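Local coordinates for CYTH domain-containing protein (Pyrococcus horikoshii, PDB 2DC4) that is of unknown function but carries the CYTH fold, whose members typically bind triphosphates and divalent metal ions, and probably acts on a related phosphate compound, at residues V46-N51 and D79-I84; S55-K60 and L73-Q78. One frame throughout, in Å; residues are numbered along the deposited sequence.

Interaction 1 of 2, residues V46-N51 and D79-I84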
loop_
_atom_site.group_PDB
_atom_site.type_symbol
_atom_site.label_atom_id
_atom_site.label_comp_id
_atom_site.label_asym_id
_atom_site.label_seq_id
_atom_site.Cartn_x
_atom_site.Cartn_y
_atom_site.Cartn_z
ATOM N N VAL A 46 -8.171 4.479 2.412
ATOM C CA VAL A 46 -7.893 3.058 2.482
ATOM C C VAL A 46 -9.278 2.431 2.517
ATOM O O VAL A 46 -10.074 2.713 3.414
ATOM C CB VAL A 46 -7.143 2.665 3.762
ATOM C CG1 VAL A 46 -7.083 1.147 3.872
ATOM C CG2 VAL A 46 -5.745 3.260 3.751
ATOM N N ARG A 47 -9.569 1.597 1.529
ATOM C CA ARG A 47 -10.870 0.942 1.447
ATOM C C ARG A 47 -10.837 -0.539 1.788
ATOM O O ARG A 47 -9.925 -1.261 1.386
ATOM C CB ARG A 47 -11.449 1.097 0.036
ATOM C CG ARG A 47 -12.638 0.177 -0.247
ATOM C CD ARG A 47 -13.325 0.525 -1.568
ATOM N NE ARG A 47 -13.907 1.864 -1.531
ATOM C CZ ARG A 47 -14.369 2.512 -2.597
ATOM N NH1 ARG A 47 -14.319 1.948 -3.795
ATOM N NH2 ARG A 47 -14.879 3.728 -2.464
ATOM N N LYS A 48 -11.843 -0.965 2.547
ATOM C CA LYS A 48 -12.031 -2.361 2.916
ATOM C C LYS A 48 -13.395 -2.782 2.374
ATOM O O LYS A 48 -14.394 -2.096 2.598
ATOM C CB LYS A 48 -12.032 -2.531 4.438
ATOM C CG LYS A 48 -10.677 -2.378 5.080
ATOM C CD LYS A 48 -10.747 -2.519 6.596
ATOM C CE LYS A 48 -11.378 -1.297 7.257
ATOM N NZ LYS A 48 -11.333 -1.378 8.745
ATOM N N ILE A 49 -13.433 -3.885 1.635
ATOM C CA ILE A 49 -14.692 -4.399 1.115
ATOM C C ILE A 49 -14.895 -5.623 1.985
ATOM O O ILE A 49 -14.325 -6.680 1.747
ATOM C CB ILE A 49 -14.587 -4.802 -0.352
ATOM C CG1 ILE A 49 -13.997 -3.641 -1.159
ATOM C CG2 ILE A 49 -15.981 -5.143 -0.893
ATOM C CD1 ILE A 49 -13.864 -3.923 -2.646
ATOM N N ASN A 50 -15.707 -5.454 3.015
ATOM C CA ASN A 50 -15.930 -6.505 3.986
ATOM C C ASN A 50 -16.550 -7.820 3.541
ATOM O O ASN A 50 -16.302 -8.855 4.166
ATOM C CB ASN A 50 -16.692 -5.902 5.159
ATOM C CG ASN A 50 -16.022 -4.642 5.675
ATOM O OD1 ASN A 50 -15.050 -4.703 6.430
ATOM N ND2 ASN A 50 -16.563 -3.488 5.299
ATOM N N ASN A 51 -17.334 -7.806 2.468
ATOM C CA ASN A 51 -17.957 -9.039 2.006
ATOM C C ASN A 51 -17.154 -9.778 0.936
ATOM O O ASN A 51 -17.487 -10.908 0.583
ATOM C CB ASN A 51 -19.376 -8.752 1.491
ATOM C CG ASN A 51 -19.383 -7.835 0.289
ATOM O OD1 ASN A 51 -18.706 -6.812 0.280
ATOM N ND2 ASN A 51 -20.159 -8.194 -0.732
ATOM N N ASP A 79 -3.209 -5.740 3.646
ATOM C CA ASP A 79 -3.436 -5.379 5.044
ATOM C C ASP A 79 -3.959 -3.955 5.174
ATOM O O ASP A 79 -3.187 -3.002 5.233
ATOM C CB ASP A 79 -2.124 -5.547 5.823
ATOM C CG ASP A 79 -2.235 -5.103 7.269
ATOM O OD1 ASP A 79 -3.372 -4.933 7.760
ATOM O OD2 ASP A 79 -1.177 -4.935 7.918
ATOM N N PRO A 80 -5.291 -3.793 5.213
ATOM C CA PRO A 80 -5.884 -2.458 5.337
ATOM C C PRO A 80 -5.593 -1.803 6.688
ATOM O O PRO A 80 -5.454 -0.588 6.778
ATOM C CB PRO A 80 -7.370 -2.720 5.118
ATOM C CG PRO A 80 -7.558 -4.120 5.660
ATOM C CD PRO A 80 -6.331 -4.835 5.126
ATOM N N GLU A 81 -5.500 -2.612 7.739
ATOM C CA GLU A 81 -5.214 -2.071 9.063
ATOM C C GLU A 81 -3.806 -1.501 9.039
ATOM O O GLU A 81 -3.547 -0.436 9.598
ATOM C CB GLU A 81 -5.293 -3.159 10.141
ATOM C CG GLU A 81 -6.695 -3.664 10.476
ATOM C CD GLU A 81 -7.318 -4.498 9.371
ATOM O OE1 GLU A 81 -6.597 -5.311 8.756
ATOM O OE2 GLU A 81 -8.537 -4.355 9.132
ATOM N N GLY A 82 -2.902 -2.221 8.382
ATOM C CA GLY A 82 -1.525 -1.770 8.289
ATOM C C GLY A 82 -1.405 -0.512 7.453
ATOM O O GLY A 82 -0.612 0.369 7.757
ATOM N N ALA A 83 -2.196 -0.423 6.389
ATOM C CA ALA A 83 -2.155 0.754 5.527
ATOM C C ALA A 83 -2.643 1.990 6.282
ATOM O O ALA A 83 -2.106 3.090 6.120
ATOM C CB ALA A 83 -3.012 0.521 4.291
ATOM N N ILE A 84 -3.673 1.809 7.101
ATOM C CA ILE A 84 -4.208 2.915 7.884
ATOM C C ILE A 84 -3.168 3.343 8.922
ATOM O O ILE A 84 -2.930 4.535 9.119
ATOM C CB ILE A 84 -5.536 2.504 8.552
ATOM C CG1 ILE A 84 -6.623 2.430 7.472
ATOM C CG2 ILE A 84 -5.915 3.503 9.646
ATOM C CD1 ILE A 84 -7.892 1.711 7.887
#
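Lys-48 lays its aliphatic chain across the ring of Pro-80 at about a right angle. Its CG sits 3.3 Å from Pro-80 CB, tighter than usual carbon contact, and CD comes within 3.7 Å of Pro-80 CG. The bend at chi3 (-73°) turns the end of the chain aside from Glu-81. Lys-48 CD is the atom nearest Glu-81 OE2 (3.8 Å), and NZ remains 4.1 Å off. The salt bridge of NZ is with Glu-32. Replacing Lys-48 by an alanine would probably leave the Pro-80 ring uncovered on this side and Glu-32 without its charged mate.

Val-46 makes the apolar half. Its CG1 lies anti to the backbone N (chi1 171°) and contacts Ile-84 CG1 and Pro-80. Its other methyl, CG2, meets Ala-83 CB at 3.9 Å. The Ile-84 side chain reaches back over Val-46, CG1 to CB at 3.8 Å.

The helix start is fixed by Asp-79, the N-cap, whose OD1 accepts from Gly-82 N at 2.8 Å, from above the carboxylate plane. Strand 46-49 and helix 80-84 run nearly antiparallel, 163° between directions. The arrangement is a helix packed on the outer face of an antiparallel beta barrel, here the barrel of a CYTH domain.

Interaction 2 of 2, residues S55-K60 and L73-Q78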
loop_
_atom_site.group_PDB
_atom_site.type_symbol
_atom_site.label_atom_id
_atom_site.label_comp_id
_atom_site.label_asym_id
_atom_site.label_seq_id
_atom_site.Cartn_x
_atom_site.Cartn_y
_atom_site.Cartn_z
ATOM N N SER A 55 -9.023 -5.209 -0.212
ATOM C CA SER A 55 -8.650 -3.928 0.381
ATOM C C SER A 55 -7.819 -3.157 -0.630
ATOM O O SER A 55 -7.085 -3.757 -1.425
ATOM C CB SER A 55 -7.834 -4.122 1.667
ATOM O OG SER A 55 -8.593 -4.800 2.651
ATOM N N TYR A 56 -7.947 -1.834 -0.608
ATOM C CA TYR A 56 -7.213 -0.982 -1.544
ATOM C C TYR A 56 -6.731 0.328 -0.944
ATOM O O TYR A 56 -7.250 0.807 0.062
ATOM C CB TYR A 56 -8.101 -0.595 -2.742
ATOM C CG TYR A 56 -8.657 -1.751 -3.519
ATOM C CD1 TYR A 56 -9.819 -2.405 -3.107
ATOM C CD2 TYR A 56 -7.991 -2.231 -4.644
ATOM C CE1 TYR A 56 -10.300 -3.516 -3.801
ATOM C CE2 TYR A 56 -8.459 -3.335 -5.340
ATOM C CZ TYR A 56 -9.609 -3.976 -4.915
ATOM O OH TYR A 56 -10.043 -5.084 -5.596
ATOM N N ILE A 57 -5.712 0.899 -1.572
ATOM C CA ILE A 57 -5.260 2.224 -1.191
ATOM C C ILE A 57 -5.646 2.996 -2.439
ATOM O O ILE A 57 -5.365 2.547 -3.557
ATOM C CB ILE A 57 -3.740 2.338 -1.006
ATOM C CG1 ILE A 57 -3.320 1.605 0.268
ATOM C CG2 ILE A 57 -3.344 3.823 -0.956
ATOM C CD1 ILE A 57 -1.826 1.694 0.577
ATOM N N THR A 58 -6.311 4.129 -2.269
ATOM C CA THR A 58 -6.710 4.928 -3.419
ATOM C C THR A 58 -6.363 6.400 -3.245
ATOM O O THR A 58 -6.605 6.999 -2.195
ATOM C CB THR A 58 -8.226 4.832 -3.688
ATOM O OG1 THR A 58 -8.925 5.456 -2.610
ATOM C CG2 THR A 58 -8.676 3.388 -3.812
ATOM N N TYR A 59 -5.786 6.968 -4.296
ATOM C CA TYR A 59 -5.399 8.374 -4.334
ATOM C C TYR A 59 -6.152 9.001 -5.494
ATOM O O TYR A 59 -6.233 8.416 -6.576
ATOM C CB TYR A 59 -3.895 8.503 -4.588
ATOM C CG TYR A 59 -3.423 9.912 -4.903
ATOM C CD1 TYR A 59 -3.092 10.807 -3.886
ATOM C CD2 TYR A 59 -3.302 10.344 -6.223
ATOM C CE1 TYR A 59 -2.648 12.098 -4.177
ATOM C CE2 TYR A 59 -2.862 11.631 -6.526
ATOM C CZ TYR A 59 -2.534 12.501 -5.501
ATOM O OH TYR A 59 -2.076 13.771 -5.795
ATOM N N LYS A 60 -6.701 10.186 -5.268
ATOM C CA LYS A 60 -7.423 10.878 -6.324
ATOM C C LYS A 60 -7.100 12.355 -6.341
ATOM O O LYS A 60 -6.814 12.963 -5.311
ATOM C CB LYS A 60 -8.934 10.728 -6.156
ATOM C CG LYS A 60 -9.481 9.336 -6.395
ATOM C CD LYS A 60 -11.002 9.366 -6.426
ATOM C CE LYS A 60 -11.583 7.980 -6.660
ATOM N NZ LYS A 60 -13.072 8.002 -6.752
ATOM N N LEU A 73 -5.450 6.728 -8.731
ATOM C CA LEU A 73 -4.355 5.786 -8.567
ATOM C C LEU A 73 -4.850 4.834 -7.497
ATOM O O LEU A 73 -5.004 5.220 -6.339
ATOM C CB LEU A 73 -3.093 6.500 -8.094
ATOM C CG LEU A 73 -1.880 5.617 -7.782
ATOM C CD1 LEU A 73 -1.456 4.832 -9.019
ATOM C CD2 LEU A 73 -0.746 6.490 -7.288
ATOM N N GLU A 74 -5.123 3.597 -7.893
ATOM C CA GLU A 74 -5.641 2.611 -6.957
ATOM C C GLU A 74 -4.974 1.259 -7.103
ATOM O O GLU A 74 -4.792 0.755 -8.217
ATOM C CB GLU A 74 -7.150 2.434 -7.164
ATOM C CG GLU A 74 -7.772 1.347 -6.295
ATOM C CD GLU A 74 -9.199 1.031 -6.690
ATOM O OE1 GLU A 74 -9.412 0.565 -7.830
ATOM O OE2 GLU A 74 -10.110 1.252 -5.868
ATOM N N PHE A 75 -4.603 0.669 -5.974
ATOM C CA PHE A 75 -4.004 -0.651 -6.009
ATOM C C PHE A 75 -4.392 -1.444 -4.781
ATOM O O PHE A 75 -4.658 -0.888 -3.714
ATOM C CB PHE A 75 -2.474 -0.576 -6.170
ATOM C CG PHE A 75 -1.767 0.180 -5.087
ATOM C CD1 PHE A 75 -1.352 -0.462 -3.919
ATOM C CD2 PHE A 75 -1.476 1.531 -5.246
ATOM C CE1 PHE A 75 -0.655 0.237 -2.930
ATOM C CE2 PHE A 75 -0.780 2.237 -4.267
ATOM C CZ PHE A 75 -0.366 1.592 -3.104
ATOM N N GLU A 76 -4.451 -2.754 -4.957
ATOM C CA GLU A 76 -4.837 -3.657 -3.888
ATOM C C GLU A 76 -3.724 -3.848 -2.865
ATOM O O GLU A 76 -2.555 -3.892 -3.228
ATOM C CB GLU A 76 -5.196 -5.016 -4.488
ATOM C CG GLU A 76 -5.826 -5.982 -3.504
ATOM C CD GLU A 76 -6.008 -7.375 -4.082
ATOM O OE1 GLU A 76 -6.369 -7.495 -5.270
ATOM O OE2 GLU A 76 -5.802 -8.356 -3.343
ATOM N N VAL A 77 -4.098 -3.943 -1.589
ATOM C CA VAL A 77 -3.133 -4.204 -0.521
ATOM C C VAL A 77 -3.671 -5.375 0.286
ATOM O O VAL A 77 -4.874 -5.635 0.287
ATOM C CB VAL A 77 -2.910 -2.982 0.411
ATOM C CG1 VAL A 77 -2.427 -1.790 -0.419
ATOM C CG2 VAL A 77 -4.182 -2.643 1.182
ATOM N N GLN A 78 -2.791 -6.095 0.968
ATOM C CA GLN A 78 -3.244 -7.247 1.737
ATOM C C GLN A 78 -3.547 -6.942 3.196
ATOM O O GLN A 78 -4.093 -7.787 3.902
ATOM C CB GLN A 78 -2.208 -8.370 1.665
ATOM C CG GLN A 78 -1.953 -8.897 0.258
ATOM C CD GLN A 78 -3.220 -9.345 -0.444
ATOM O OE1 GLN A 78 -3.932 -10.227 0.038
ATOM N NE2 GLN A 78 -3.510 -8.736 -1.590
HETATM O O HOH W 1 -6.944 -7.316 -0.655
HETATM O O HOH W 2 -7.891 -6.243 -6.923
#
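Ile-57 and Phe-75 face each other as a hydrogen-bonded pair, and their side chains lie side by side, pointing the same way. Phe-75 CG stands between its backbone N and carbonyl carbon (chi1 59°). This swings the ring toward the neighbouring strand, where Ile-57 CB lies over one face, offset toward the rim. Ile-57 CD1 reaches Phe-75 CZ at 4.0 Å, and its CG1 meets Val-77 CG1 at 3.6 Å. Tyr-59 and Leu-73 continue this face, touching through their CB atoms.

The two strands form an antiparallel beta hairpin within the CYTH barrel. Ile-57 and Phe-75 exchange two backbone bonds, as do Tyr-59 and Leu-73. A fifth, from Val-77 N to Ser-55 O (3.0 Å), arrives from above the carbonyl plane. Phe-75 also packs on Asp-79 of the second subunit.

Tyr-56, Thr-58, Glu-74 and Glu-76 occupy the other face. Glu-74 holds CG anti to the backbone N (chi1 176°) and runs alongside Thr-58, whose CG2 lies 3.3 Å from Glu-74 OE2. The Tyr-56 ring lies obliquely against both glutamates, with CE2 3.8 Å from Glu-76 CB. One water joins Tyr-56 OH to Glu-76 OE1, an atom that also pairs with Lys-54. A second water donates to Glu-76 OE2 and Val-77 O and accepts from Ser-55 N. Gln-78 NE2 donates to Glu-76 OE2 at 2.9 Å.

How the interactions relate
From the N terminus, the chain first runs through 46-51, the end of strand 42-49. It turns into 55-60 on the next strand and comes back along 73-78, where interaction 2 closes the shorter loop as a hairpin. Directly afterwards 79-84 begins the helix, and interaction 1 closes the longer loop by returning it to strand 42-49. Interaction 2 therefore lies within interaction 1, and the two do not cross. They meet at strand 54-62. Arg-47 N lies 2.9 Å from Tyr-56 O, a probable hydrogen bond between neighbouring strands, and Pro-80 packs on Ser-55. Together they tie three barrel strands to helix 80-89. Both also touch the second subunit.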